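Long-range contacts in probable peptidyl-prolyl cis-trans isomerase (PDB 2OSE), which is a homotrimeric viral cyclophilin of the virion that probably binds cyclosporin A and may act as a peptidyl-prolyl cis-trans isomerase: residues A[16-20]-A[47-51]; A[50-56]-A[73-77]; A[83-87]-A[184-189]; A[123-129]-A[148-154]. One frame throughout, in Å; residues are numbered along the deposited sequence.

Overall arrangement
The four contacts run from one end of the cyclophilin barrel to the other. Interactions 1 and 2, with centres about 9 Å apart, share Leu50 and Thr51 of helix 41-52: the first sets that helix against strand 16-23, the second ties its C-terminal end to the loop 73-77. Interaction 3 lies about 27 Å, centre to centre, from interaction 2 and joins strand 83-85 to the end of the other large helix, 177-186. Interaction 4 falls in the chain between the two halves of interaction 3. It touches interactions 1 and 3, through Leu129 on Phe47 and through Leu151 on Asn184 and Ile187, so one antiparallel sheet links both helices.

Interaction 1. Residues A[16-20]-A[47-51]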
loop_
_atom_site.group_PDB
_atom_site.type_symbol
_atom_site.label_atom_id
_atom_site.label_comp_id
_atom_site.label_asym_id
_atom_site.label_seq_id
_atom_site.Cartn_x
_atom_site.Cartn_y
_atom_site.Cartn_z
ATOM N N ARG A 16 7.203 -33.731 -3.368
ATOM C CA ARG A 16 5.944 -33.186 -3.858
ATOM C C ARG A 16 5.170 -32.702 -2.685
ATOM O O ARG A 16 5.152 -33.367 -1.655
ATOM C CB ARG A 16 5.149 -34.241 -4.618
ATOM C CG ARG A 16 5.765 -34.594 -5.963
ATOM C CD ARG A 16 4.984 -35.696 -6.657
ATOM N NE ARG A 16 5.775 -36.201 -7.756
ATOM C CZ ARG A 16 5.580 -35.923 -9.028
ATOM N NH1 ARG A 16 4.538 -35.226 -9.400
ATOM N NH2 ARG A 16 6.428 -36.402 -9.945
ATOM N N VAL A 17 4.522 -31.552 -2.828
ATOM C CA VAL A 17 3.777 -30.939 -1.722
ATOM C C VAL A 17 2.462 -30.398 -2.239
ATOM O O VAL A 17 2.291 -30.230 -3.451
ATOM C CB VAL A 17 4.554 -29.790 -1.055
ATOM C CG1 VAL A 17 5.905 -30.275 -0.463
ATOM C CG2 VAL A 17 4.749 -28.634 -2.064
ATOM N N TYR A 18 1.545 -30.111 -1.318
ATOM C CA TYR A 18 0.259 -29.494 -1.649
ATOM C C TYR A 18 -0.024 -28.262 -0.784
ATOM O O TYR A 18 0.486 -28.136 0.341
ATOM C CB TYR A 18 -0.886 -30.517 -1.501
ATOM C CG TYR A 18 -0.923 -31.177 -0.123
ATOM C CD1 TYR A 18 -1.666 -30.616 0.912
ATOM C CD2 TYR A 18 -0.179 -32.345 0.149
ATOM C CE1 TYR A 18 -1.687 -31.209 2.208
ATOM C CE2 TYR A 18 -0.182 -32.924 1.442
ATOM C CZ TYR A 18 -0.940 -32.342 2.455
ATOM O OH TYR A 18 -0.950 -32.912 3.730
ATOM N N MET A 19 -0.858 -27.383 -1.323
ATOM C CA MET A 19 -1.351 -26.191 -0.640
ATOM C C MET A 19 -2.783 -25.919 -1.097
ATOM O O MET A 19 -3.011 -25.607 -2.289
ATOM C CB MET A 19 -0.550 -24.955 -1.068
ATOM C CG MET A 19 0.683 -24.693 -0.352
ATOM S SD MET A 19 1.607 -23.343 -1.194
ATOM C CE MET A 19 3.035 -23.509 -0.134
ATOM N N ASP A 20 -3.719 -25.947 -0.153
ATOM C CA ASP A 20 -5.061 -25.344 -0.379
ATOM C C ASP A 20 -4.945 -23.830 -0.502
ATOM O O ASP A 20 -4.138 -23.211 0.212
ATOM C CB ASP A 20 -6.002 -25.641 0.789
ATOM C CG ASP A 20 -6.610 -26.981 0.709
ATOM O OD1 ASP A 20 -6.727 -27.555 -0.408
ATOM O OD2 ASP A 20 -6.978 -27.497 1.779
ATOM N N PHE A 47 11.536 -24.705 1.956
ATOM C CA PHE A 47 10.167 -24.719 1.426
ATOM C C PHE A 47 9.411 -25.963 1.883
ATOM O O PHE A 47 8.328 -25.856 2.461
ATOM C CB PHE A 47 10.150 -24.613 -0.101
ATOM C CG PHE A 47 8.759 -24.413 -0.672
ATOM C CD1 PHE A 47 8.245 -23.125 -0.857
ATOM C CD2 PHE A 47 7.958 -25.516 -1.018
ATOM C CE1 PHE A 47 6.951 -22.924 -1.359
ATOM C CE2 PHE A 47 6.654 -25.329 -1.527
ATOM C CZ PHE A 47 6.158 -24.036 -1.711
ATOM N N VAL A 48 9.983 -27.144 1.637
ATOM C CA VAL A 48 9.326 -28.390 2.056
ATOM C C VAL A 48 9.071 -28.484 3.572
ATOM O O VAL A 48 7.992 -28.913 3.991
ATOM C CB VAL A 48 10.074 -29.670 1.523
ATOM C CG1 VAL A 48 9.392 -30.927 1.994
ATOM C CG2 VAL A 48 10.139 -29.693 0.023
ATOM N N GLN A 49 10.037 -28.084 4.413
ATOM C CA GLN A 49 9.793 -28.218 5.858
ATOM C C GLN A 49 8.778 -27.233 6.378
ATOM O O GLN A 49 8.123 -27.484 7.382
ATOM C CB GLN A 49 11.087 -28.135 6.677
ATOM C CG GLN A 49 12.123 -29.165 6.291
ATOM C CD GLN A 49 11.592 -30.595 6.282
ATOM O OE1 GLN A 49 10.722 -30.967 7.077
ATOM N NE2 GLN A 49 12.137 -31.410 5.388
ATOM N N LEU A 50 8.641 -26.098 5.697
ATOM C CA LEU A 50 7.609 -25.124 6.085
ATOM C C LEU A 50 6.233 -25.606 5.665
ATOM O O LEU A 50 5.219 -25.254 6.249
ATOM C CB LEU A 50 7.897 -23.778 5.447
ATOM C CG LEU A 50 9.017 -22.989 6.152
ATOM C CD1 LEU A 50 9.201 -21.682 5.423
ATOM C CD2 LEU A 50 8.629 -22.731 7.598
ATOM N N THR A 51 6.217 -26.400 4.612
ATOM C CA THR A 51 5.008 -27.012 4.148
ATOM C C THR A 51 4.561 -28.076 5.151
ATOM O O THR A 51 3.386 -28.165 5.489
ATOM C CB THR A 51 5.316 -27.567 2.768
ATOM O OG1 THR A 51 4.941 -26.590 1.795
ATOM C CG2 THR A 51 4.665 -28.849 2.553
#
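Val17 is the first residue of 16-20 to meet the helix, and it does so with both methyl groups. CG1 lies 3.6 Å from Thr51 CG2, with Val48 CG2 a looser neighbour. The other methyl approaches the Phe47 ring at its edge and in its plane, CG2 resting 3.9 Å from CE2. Tyr18 turns to the other side of the strand, where its ring meets Tyr206 edge-to-face. At Met19 the chain is extended beyond CG, which carries the terminal methyl across to the helix. There CE sits 3.5 Å from Phe47 CZ, with Thr51 OG1 a more distant neighbour at 4.1 Å; Thr51 is thus approached by both Val17 and Met19. Phe47 CG stands anti to its backbone N (chi1 -171°), and the ring reaches back toward the strand, meeting Val17 at CE2 and Met19 at CZ. The contact is buried and entirely a matter of packing: the backbone of 16-20 is bonded mainly to strands 26-35 and 198-205 instead. The axes of the two segments pass 9.3 Å apart at 51°, an arrangement characteristic of the cyclophilin fold, in which a helix closes one end of an antiparallel beta barrel.

Interaction 2. Residues A[50-56]-A[73-77]; sequences LTNGKTY and NRTYE
Two backbone bonds join the segments, Tyr76 N to Leu50 O at 3.2 Å and Arg74 N to Thr55 O at 2.8 Å. Between them Gly53 is the first residue beyond the helix, and its positive phi of 69° turns the chain alongside 73-77 and brings its CA 3.2 Å from Arg74 O in a CA-H...O contact. Leu50 works in two directions. Its CB lies over the face of the Tyr76 ring, 4.0 Å from the centroid, while CD2 packs on Arg74 CB at 3.6 Å. Thr51 adds its OG1 at the edge of the same ring, which is further held by a hydrogen bond from Tyr76 OH to Ser145 O. The Arg74 chain runs extended from CG to NE past Thr55, and Tyr56 O stands over one face of the guanidinium. From outside the two segments that group is held by a salt bridge to Asp109 and hydrogen bonds to Asn2 and Tyr96. Thr75 OG1, anti to its own backbone N (chi1 178°), accepts from Glu77 N at 2.9 Å. The result is a helix end followed by a positive-phi glycine, laid against a loop that carries an ST turn at Thr75, at the helix-capped end of the cyclophilin barrel.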
loop_
_atom_site.group_PDB
_atom_site.type_symbol
_atom_site.label_atom_id
_atom_site.label_comp_id
_atom_site.label_asym_id
_atom_site.label_seq_id
_atom_site.Cartn_x
_atom_site.Cartn_y
_atom_site.Cartn_z
ATOM N N LEU A 50 8.641 -26.098 5.697
ATOM C CA LEU A 50 7.609 -25.124 6.085
ATOM C C LEU A 50 6.233 -25.606 5.665
ATOM O O LEU A 50 5.219 -25.254 6.249
ATOM C CB LEU A 50 7.897 -23.778 5.447
ATOM C CG LEU A 50 9.017 -22.989 6.152
ATOM C CD1 LEU A 50 9.201 -21.682 5.423
ATOM C CD2 LEU A 50 8.629 -22.731 7.598
ATOM N N THR A 51 6.217 -26.400 4.612
ATOM C CA THR A 51 5.008 -27.012 4.148
ATOM C C THR A 51 4.561 -28.076 5.151
ATOM O O THR A 51 3.386 -28.165 5.489
ATOM C CB THR A 51 5.316 -27.567 2.768
ATOM O OG1 THR A 51 4.941 -26.590 1.795
ATOM C CG2 THR A 51 4.665 -28.849 2.553
ATOM N N ASN A 52 5.513 -28.839 5.678
ATOM C CA ASN A 52 5.217 -29.773 6.770
ATOM C C ASN A 52 4.784 -29.164 8.101
ATOM O O ASN A 52 3.998 -29.786 8.827
ATOM C CB ASN A 52 6.346 -30.775 6.980
ATOM C CG ASN A 52 5.927 -32.164 6.568
ATOM O OD1 ASN A 52 5.584 -32.396 5.408
ATOM N ND2 ASN A 52 5.873 -33.082 7.530
ATOM N N GLY A 53 5.280 -27.963 8.405
ATOM C CA GLY A 53 4.797 -27.187 9.552
ATOM C C GLY A 53 5.099 -27.693 10.960
ATOM O O GLY A 53 4.422 -27.282 11.912
ATOM N N LYS A 54 6.112 -28.559 11.095
ATOM C CA LYS A 54 6.447 -29.238 12.378
ATOM C C LYS A 54 7.591 -28.551 13.128
ATOM O O LYS A 54 7.767 -28.722 14.343
ATOM C CB LYS A 54 6.802 -30.725 12.149
ATOM C CG LYS A 54 5.847 -31.491 11.210
ATOM C CD LYS A 54 4.638 -32.084 11.919
ATOM C CE LYS A 54 4.762 -33.596 11.982
ATOM N NZ LYS A 54 3.432 -34.286 11.853
ATOM N N THR A 55 8.376 -27.791 12.376
ATOM C CA THR A 55 9.427 -26.939 12.900
ATOM C C THR A 55 8.823 -25.863 13.832
ATOM O O THR A 55 7.688 -25.433 13.628
ATOM C CB THR A 55 10.246 -26.403 11.704
ATOM O OG1 THR A 55 11.328 -27.304 11.440
ATOM C CG2 THR A 55 10.775 -25.036 11.922
ATOM N N TYR A 56 9.577 -25.457 14.861
ATOM C CA TYR A 56 9.012 -24.726 16.013
ATOM C C TYR A 56 9.791 -23.452 16.394
ATOM O O TYR A 56 11.006 -23.362 16.185
ATOM C CB TYR A 56 8.886 -25.689 17.226
ATOM C CG TYR A 56 10.134 -25.782 18.100
ATOM C CD1 TYR A 56 10.072 -25.558 19.483
ATOM C CD2 TYR A 56 11.393 -26.058 17.536
ATOM C CE1 TYR A 56 11.237 -25.621 20.278
ATOM C CE2 TYR A 56 12.555 -26.120 18.315
ATOM C CZ TYR A 56 12.471 -25.899 19.677
ATOM O OH TYR A 56 13.627 -25.963 20.419
ATOM N N ASN A 73 5.190 -22.593 16.043
ATOM C CA ASN A 73 5.308 -23.505 14.889
ATOM C C ASN A 73 5.408 -22.778 13.529
ATOM O O ASN A 73 4.651 -21.851 13.238
ATOM C CB ASN A 73 4.168 -24.552 14.895
ATOM C CG ASN A 73 4.378 -25.681 15.954
ATOM O OD1 ASN A 73 3.869 -26.796 15.797
ATOM N ND2 ASN A 73 5.130 -25.381 17.024
ATOM N N ARG A 74 6.381 -23.175 12.722
ATOM C CA ARG A 74 6.656 -22.520 11.438
ATOM C C ARG A 74 5.916 -23.255 10.303
ATOM O O ARG A 74 6.294 -24.372 9.953
ATOM C CB ARG A 74 8.155 -22.544 11.133
ATOM C CG ARG A 74 9.076 -21.740 12.057
ATOM C CD ARG A 74 10.459 -21.621 11.421
ATOM N NE ARG A 74 11.478 -21.062 12.320
ATOM C CZ ARG A 74 12.347 -21.785 13.031
ATOM N NH1 ARG A 74 12.332 -23.115 12.962
ATOM N NH2 ARG A 74 13.233 -21.181 13.833
ATOM N N THR A 75 4.858 -22.633 9.770
ATOM C CA THR A 75 4.084 -23.190 8.648
ATOM C C THR A 75 3.685 -22.121 7.622
ATOM O O THR A 75 3.609 -20.934 7.937
ATOM C CB THR A 75 2.834 -23.977 9.140
ATOM O OG1 THR A 75 2.098 -24.462 8.021
ATOM C CG2 THR A 75 1.912 -23.100 9.975
ATOM N N TYR A 76 3.444 -22.554 6.384
ATOM C CA TYR A 76 2.902 -21.685 5.363
ATOM C C TYR A 76 1.402 -21.539 5.567
ATOM O O TYR A 76 0.811 -20.639 5.037
ATOM C CB TYR A 76 3.184 -22.270 3.967
ATOM C CG TYR A 76 4.537 -21.940 3.404
ATOM C CD1 TYR A 76 5.002 -20.608 3.384
ATOM C CD2 TYR A 76 5.352 -22.933 2.858
ATOM C CE1 TYR A 76 6.243 -20.295 2.844
ATOM C CE2 TYR A 76 6.591 -22.633 2.327
ATOM C CZ TYR A 76 7.034 -21.297 2.316
ATOM O OH TYR A 76 8.257 -20.962 1.760
ATOM N N GLU A 77 0.792 -22.441 6.340
ATOM C CA GLU A 77 -0.643 -22.435 6.594
ATOM C C GLU A 77 -1.025 -21.102 7.244
ATOM O O GLU A 77 -0.464 -20.721 8.262
ATOM C CB GLU A 77 -1.087 -23.634 7.440
ATOM C CG GLU A 77 -2.615 -23.579 7.776
ATOM C CD GLU A 77 -3.187 -24.839 8.434
ATOM O OE1 GLU A 77 -2.439 -25.765 8.807
ATOM O OE2 GLU A 77 -4.431 -24.904 8.549
#

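Interaction 3. Residues A[83-87]-A[184-189]; sequences NVLHN and NSMIKP
His86 and Asn184 bring strand 83-85 of the cyclophilin barrel against the C-terminal end of helix 177-186, one of the two larger helices that close such barrels. Two hydrogen bonds carry the polar part. His86 ND1 donates to the backbone oxygen Asn184 O at 2.9 Å; the acceptor lies in the plane of the imidazole, although the bond is bent (138°). Asn87 N gives a much straighter bond to Asn184 OD1, 2.7 Å long at 173°, arriving in the carbonyl plane on a lone pair. Asn184 is therefore gripped through both its main chain and its amide, and that amide lies nearly parallel to the imidazole plane, 8° apart.

A CH-pi contact comes next. Lys188 CA sits over one face of the His86 ring, 3.8 Å from its centroid and offset toward the rim. Pro189 adds plain packing, its CD 3.6 Å from His86 CD2, with the two side chains running at about a right angle.

The apolar part belongs to Ile187. Its extended CG1 branch brings CD1 to 4.0 Å from Val84 CB and against the backbone of His86, and the side chain packs further on Leu151, Tyr195 and Phe198. Neighbouring copies lie close in the trimer: Ser185 and Met186 pack on Asp136 of the second subunit and Lys188 on its Thr135, while Asn83 meets Gly192 of the third. Beside the histidine ring, the carbonyl oxygen Ile187 O comes within 3.4 Å of His86 CB.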
loop_
_atom_site.group_PDB
_atom_site.type_symbol
_atom_site.label_atom_id
_atom_site.label_comp_id
_atom_site.label_asym_id
_atom_site.label_seq_id
_atom_site.Cartn_x
_atom_site.Cartn_y
_atom_site.Cartn_z
ATOM N N ASN A 83 1.712 -10.055 -2.525
ATOM C CA ASN A 83 2.015 -9.312 -3.730
ATOM C C ASN A 83 1.423 -10.181 -4.815
ATOM O O ASN A 83 1.737 -11.402 -4.875
ATOM C CB ASN A 83 3.539 -9.194 -3.975
ATOM C CG ASN A 83 4.199 -8.039 -3.221
ATOM O OD1 ASN A 83 4.651 -7.077 -3.839
ATOM N ND2 ASN A 83 4.275 -8.135 -1.893
ATOM N N VAL A 84 0.544 -9.588 -5.627
ATOM C CA VAL A 84 -0.183 -10.300 -6.678
ATOM C C VAL A 84 -0.238 -9.388 -7.878
ATOM O O VAL A 84 -0.408 -8.152 -7.733
ATOM C CB VAL A 84 -1.601 -10.788 -6.262
ATOM C CG1 VAL A 84 -1.538 -11.724 -5.038
ATOM C CG2 VAL A 84 -2.585 -9.606 -6.026
ATOM N N LEU A 85 -0.036 -9.971 -9.057
ATOM C CA LEU A 85 0.029 -9.194 -10.281
ATOM C C LEU A 85 -0.619 -9.978 -11.409
ATOM O O LEU A 85 -0.078 -11.016 -11.839
ATOM C CB LEU A 85 1.489 -8.817 -10.615
ATOM C CG LEU A 85 1.654 -7.907 -11.839
ATOM C CD1 LEU A 85 0.922 -6.570 -11.603
ATOM C CD2 LEU A 85 3.135 -7.705 -12.272
ATOM N N HIS A 86 -1.778 -9.482 -11.866
ATOM C CA HIS A 86 -2.555 -10.075 -12.980
ATOM C C HIS A 86 -1.660 -10.434 -14.152
ATOM O O HIS A 86 -0.793 -9.634 -14.569
ATOM C CB HIS A 86 -3.716 -9.127 -13.395
ATOM C CG HIS A 86 -4.561 -9.627 -14.532
ATOM N ND1 HIS A 86 -5.525 -10.606 -14.380
ATOM C CD2 HIS A 86 -4.647 -9.219 -15.821
ATOM C CE1 HIS A 86 -6.117 -10.829 -15.545
ATOM N NE2 HIS A 86 -5.610 -9.991 -16.431
ATOM N N ASN A 87 -1.857 -11.645 -14.687
ATOM C CA ASN A 87 -1.104 -12.160 -15.857
ATOM C C ASN A 87 0.385 -12.340 -15.588
ATOM O O ASN A 87 1.167 -12.529 -16.527
ATOM C CB ASN A 87 -1.266 -11.277 -17.113
ATOM C CG ASN A 87 -2.601 -11.425 -17.784
ATOM O OD1 ASN A 87 -2.968 -10.602 -18.637
ATOM N ND2 ASN A 87 -3.338 -12.455 -17.430
ATOM N N ASN A 184 -6.081 -15.533 -11.082
ATOM C CA ASN A 184 -5.797 -14.554 -12.121
ATOM C C ASN A 184 -7.028 -13.814 -12.640
ATOM O O ASN A 184 -6.971 -12.576 -12.877
ATOM C CB ASN A 184 -5.055 -15.198 -13.298
ATOM C CG ASN A 184 -4.357 -14.194 -14.115
ATOM O OD1 ASN A 184 -3.604 -13.384 -13.589
ATOM N ND2 ASN A 184 -4.608 -14.202 -15.438
ATOM N N SER A 185 -8.112 -14.556 -12.867
ATOM C CA SER A 185 -9.372 -13.894 -13.239
ATOM C C SER A 185 -9.823 -12.903 -12.168
ATOM O O SER A 185 -10.232 -11.812 -12.490
ATOM C CB SER A 185 -10.475 -14.902 -13.489
ATOM O OG SER A 185 -10.195 -15.539 -14.728
ATOM N N MET A 186 -9.768 -13.297 -10.901
ATOM C CA MET A 186 -10.252 -12.437 -9.829
ATOM C C MET A 186 -9.396 -11.208 -9.568
ATOM O O MET A 186 -9.853 -10.286 -8.884
ATOM C CB MET A 186 -10.424 -13.222 -8.553
ATOM C CG MET A 186 -11.518 -14.233 -8.673
ATOM S SD MET A 186 -11.784 -15.000 -7.108
ATOM C CE MET A 186 -10.661 -16.359 -7.246
ATOM N N ILE A 187 -8.173 -11.189 -10.099
ATOM C CA ILE A 187 -7.299 -10.046 -9.941
ATOM C C ILE A 187 -7.169 -9.179 -11.202
ATOM O O ILE A 187 -6.302 -8.323 -11.260
ATOM C CB ILE A 187 -5.897 -10.387 -9.307
ATOM C CG1 ILE A 187 -5.024 -11.236 -10.246
ATOM C CG2 ILE A 187 -6.089 -11.032 -7.894
ATOM C CD1 ILE A 187 -3.615 -11.578 -9.643
ATOM N N LYS A 188 -8.068 -9.377 -12.169
ATOM C CA LYS A 188 -8.111 -8.507 -13.340
ATOM C C LYS A 188 -8.260 -7.054 -12.853
ATOM O O LYS A 188 -9.130 -6.778 -12.028
ATOM C CB LYS A 188 -9.270 -8.909 -14.253
ATOM C CG LYS A 188 -9.364 -8.060 -15.542
ATOM C CD LYS A 188 -10.648 -8.356 -16.275
ATOM C CE LYS A 188 -11.099 -7.177 -17.157
ATOM N NZ LYS A 188 -10.130 -6.884 -18.274
ATOM N N PRO A 189 -7.332 -6.165 -13.268
ATOM C CA PRO A 189 -7.350 -4.814 -12.683
ATOM C C PRO A 189 -8.403 -3.858 -13.256
ATOM O O PRO A 189 -8.740 -3.887 -14.457
ATOM C CB PRO A 189 -5.943 -4.291 -12.948
ATOM C CG PRO A 189 -5.537 -4.971 -14.235
ATOM C CD PRO A 189 -6.167 -6.366 -14.161
#

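Interaction 4. Residues A[123-129]-A[148-154]; sequences HESKGLL and MITLDDI
An antiparallel strand pairing, continued by loops that stay hydrogen-bonded beyond it, joins 123-129 to 148-154 where strands 128-135 and 147-150 lie side by side in the sheet. Leu129 and Ile149 form a non-hydrogen-bonded pair whose side chains share one face of the sheet, CD1 of Leu129 lying 3.9 Å from CG1 of Ile149. Next to them Thr150 N donates to Leu128 O at 3.0 Å. Thr150 is the hub from here on. Its carbonyl oxygen takes a bond from Gly127 N at 2.8 Å. With chi1 at 48°, OG1 lies between its backbone N and carbonyl carbon, and it does double duty: it donates to Ser125 O at 2.6 Å, in the carbonyl plane on a lone pair, and accepts from Leu128 N. The Thr150 methyl CG2 packs 3.7 Å from His123 CE1, while His123 NE2 is bonded to Ser130 OG and the buried His123 ND1 has no partner in the model.

Adjacent strands of the cyclophilin barrel, 89-92 and 168-175, flank this pair, and helix 177-186 packs on Ile149 and Leu151. Further out, the loops remain bonded: Lys126 N meets Asp153 OD1 at 2.9 Å on the anti side of the carboxylate, and Ile154 N bonds to Glu124 O at 2.8 Å. The extended Lys126 chain runs alongside Leu151 O, CE at 3.4 Å, toward a salt bridge with Asp181. Asp152 pairs instead with Arg155, and its OD1 accepts from Asp153 N.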
loop_
_atom_site.group_PDB
_atom_site.type_symbol
_atom_site.label_atom_id
_atom_site.label_comp_id
_atom_site.label_asym_id
_atom_site.label_seq_id
_atom_site.Cartn_x
_atom_site.Cartn_y
_atom_site.Cartn_z
ATOM N N HIS A 123 12.760 -19.547 -16.403
ATOM C CA HIS A 123 11.658 -18.918 -15.650
ATOM C C HIS A 123 10.663 -18.316 -16.649
ATOM O O HIS A 123 10.297 -17.133 -16.573
ATOM C CB HIS A 123 12.233 -17.837 -14.695
ATOM C CG HIS A 123 11.438 -17.599 -13.436
ATOM N ND1 HIS A 123 10.105 -17.943 -13.300
ATOM C CD2 HIS A 123 11.783 -16.979 -12.279
ATOM C CE1 HIS A 123 9.677 -17.578 -12.103
ATOM N NE2 HIS A 123 10.677 -16.997 -11.462
ATOM N N GLU A 124 10.222 -19.146 -17.584
ATOM C CA GLU A 124 9.441 -18.689 -18.729
ATOM C C GLU A 124 7.992 -19.201 -18.824
ATOM O O GLU A 124 7.240 -18.785 -19.704
ATOM C CB GLU A 124 10.184 -19.097 -20.001
ATOM C CG GLU A 124 11.682 -18.851 -19.935
ATOM C CD GLU A 124 12.354 -18.977 -21.285
ATOM O OE1 GLU A 124 12.194 -20.031 -21.947
ATOM O OE2 GLU A 124 13.024 -17.997 -21.673
ATOM N N SER A 125 7.614 -20.105 -17.923
ATOM C CA SER A 125 6.371 -20.839 -18.019
ATOM C C SER A 125 5.459 -20.576 -16.849
ATOM O O SER A 125 5.903 -20.201 -15.745
ATOM C CB SER A 125 6.643 -22.349 -18.041
ATOM O OG SER A 125 7.542 -22.652 -19.050
ATOM N N LYS A 126 4.175 -20.809 -17.119
ATOM C CA LYS A 126 3.104 -20.744 -16.120
ATOM C C LYS A 126 3.306 -21.804 -15.048
ATOM O O LYS A 126 3.775 -22.908 -15.338
ATOM C CB LYS A 126 1.774 -21.025 -16.829
ATOM C CG LYS A 126 0.525 -20.951 -15.960
ATOM C CD LYS A 126 -0.652 -21.159 -16.896
ATOM C CE LYS A 126 -1.967 -20.793 -16.293
ATOM N NZ LYS A 126 -2.943 -20.812 -17.435
ATOM N N GLY A 127 2.913 -21.485 -13.816
ATOM C CA GLY A 127 2.956 -22.460 -12.733
ATOM C C GLY A 127 4.334 -22.886 -12.294
ATOM O O GLY A 127 4.494 -23.982 -11.772
ATOM N N LEU A 128 5.338 -22.027 -12.474
ATOM C CA LEU A 128 6.654 -22.267 -11.880
ATOM C C LEU A 128 6.735 -21.651 -10.526
ATOM O O LEU A 128 6.269 -20.508 -10.348
ATOM C CB LEU A 128 7.758 -21.693 -12.774
ATOM C CG LEU A 128 7.898 -22.328 -14.153
ATOM C CD1 LEU A 128 9.062 -21.669 -14.854
ATOM C CD2 LEU A 128 8.182 -23.834 -14.029
ATOM N N LEU A 129 7.295 -22.406 -9.571
ATOM C CA LEU A 129 7.559 -21.960 -8.210
ATOM C C LEU A 129 9.003 -21.455 -8.099
ATOM O O LEU A 129 9.924 -22.131 -8.576
ATOM C CB LEU A 129 7.424 -23.133 -7.209
ATOM C CG LEU A 129 7.842 -22.854 -5.752
ATOM C CD1 LEU A 129 6.813 -21.934 -5.085
ATOM C CD2 LEU A 129 8.030 -24.153 -4.961
ATOM N N MET A 148 7.350 -17.305 -5.024
ATOM C CA MET A 148 6.540 -16.786 -6.090
ATOM C C MET A 148 6.039 -17.945 -6.956
ATOM O O MET A 148 6.772 -18.892 -7.195
ATOM C CB MET A 148 7.431 -15.895 -6.949
ATOM C CG MET A 148 6.725 -15.229 -8.126
ATOM S SD MET A 148 7.826 -14.307 -9.209
ATOM C CE MET A 148 8.104 -12.840 -8.160
ATOM N N ILE A 149 4.802 -17.824 -7.455
ATOM C CA ILE A 149 4.283 -18.727 -8.503
ATOM C C ILE A 149 3.819 -17.901 -9.679
ATOM O O ILE A 149 3.053 -16.914 -9.516
ATOM C CB ILE A 149 3.114 -19.641 -7.952
ATOM C CG1 ILE A 149 3.595 -20.467 -6.751
ATOM C CG2 ILE A 149 2.539 -20.535 -9.057
ATOM C CD1 ILE A 149 2.513 -21.315 -6.116
ATOM N N THR A 150 4.246 -18.295 -10.878
ATOM C CA THR A 150 3.849 -17.574 -12.087
ATOM C C THR A 150 2.430 -17.945 -12.514
ATOM O O THR A 150 2.041 -19.144 -12.480
ATOM C CB THR A 150 4.809 -17.824 -13.293
ATOM O OG1 THR A 150 5.049 -19.240 -13.430
ATOM C CG2 THR A 150 6.148 -17.111 -13.096
ATOM N N LEU A 151 1.685 -16.937 -13.005
ATOM C CA LEU A 151 0.283 -17.107 -13.437
ATOM C C LEU A 151 0.194 -17.303 -14.936
ATOM O O LEU A 151 -0.869 -17.667 -15.465
ATOM C CB LEU A 151 -0.603 -15.912 -13.027
ATOM C CG LEU A 151 -0.735 -15.658 -11.525
ATOM C CD1 LEU A 151 -1.459 -14.332 -11.245
ATOM C CD2 LEU A 151 -1.431 -16.812 -10.773
ATOM N N ASP A 152 1.304 -17.062 -15.635
ATOM C CA ASP A 152 1.290 -17.230 -17.079
ATOM C C ASP A 152 2.679 -17.565 -17.578
ATOM O O ASP A 152 3.637 -17.538 -16.796
ATOM C CB ASP A 152 0.793 -15.946 -17.749
ATOM C CG ASP A 152 0.195 -16.199 -19.123
ATOM O OD1 ASP A 152 0.311 -17.330 -19.675
ATOM O OD2 ASP A 152 -0.408 -15.262 -19.656
ATOM N N ASP A 153 2.765 -17.900 -18.872
ATOM C CA ASP A 153 4.029 -18.008 -19.599
ATOM C C ASP A 153 4.524 -16.573 -19.870
ATOM O O ASP A 153 3.737 -15.627 -19.847
ATOM C CB ASP A 153 3.806 -18.673 -20.974
ATOM C CG ASP A 153 3.275 -20.090 -20.878
ATOM O OD1 ASP A 153 3.616 -20.828 -19.918
ATOM O OD2 ASP A 153 2.514 -20.476 -21.794
ATOM N N ILE A 154 5.814 -16.415 -20.142
ATOM C CA ILE A 154 6.287 -15.138 -20.695
ATOM C C ILE A 154 5.512 -14.826 -21.980
ATOM O O ILE A 154 5.258 -15.712 -22.793
ATOM C CB ILE A 154 7.791 -15.145 -21.003
ATOM C CG1 ILE A 154 8.615 -15.255 -19.721
ATOM C CG2 ILE A 154 8.185 -13.870 -21.753
ATOM C CD1 ILE A 154 10.133 -15.107 -19.934
#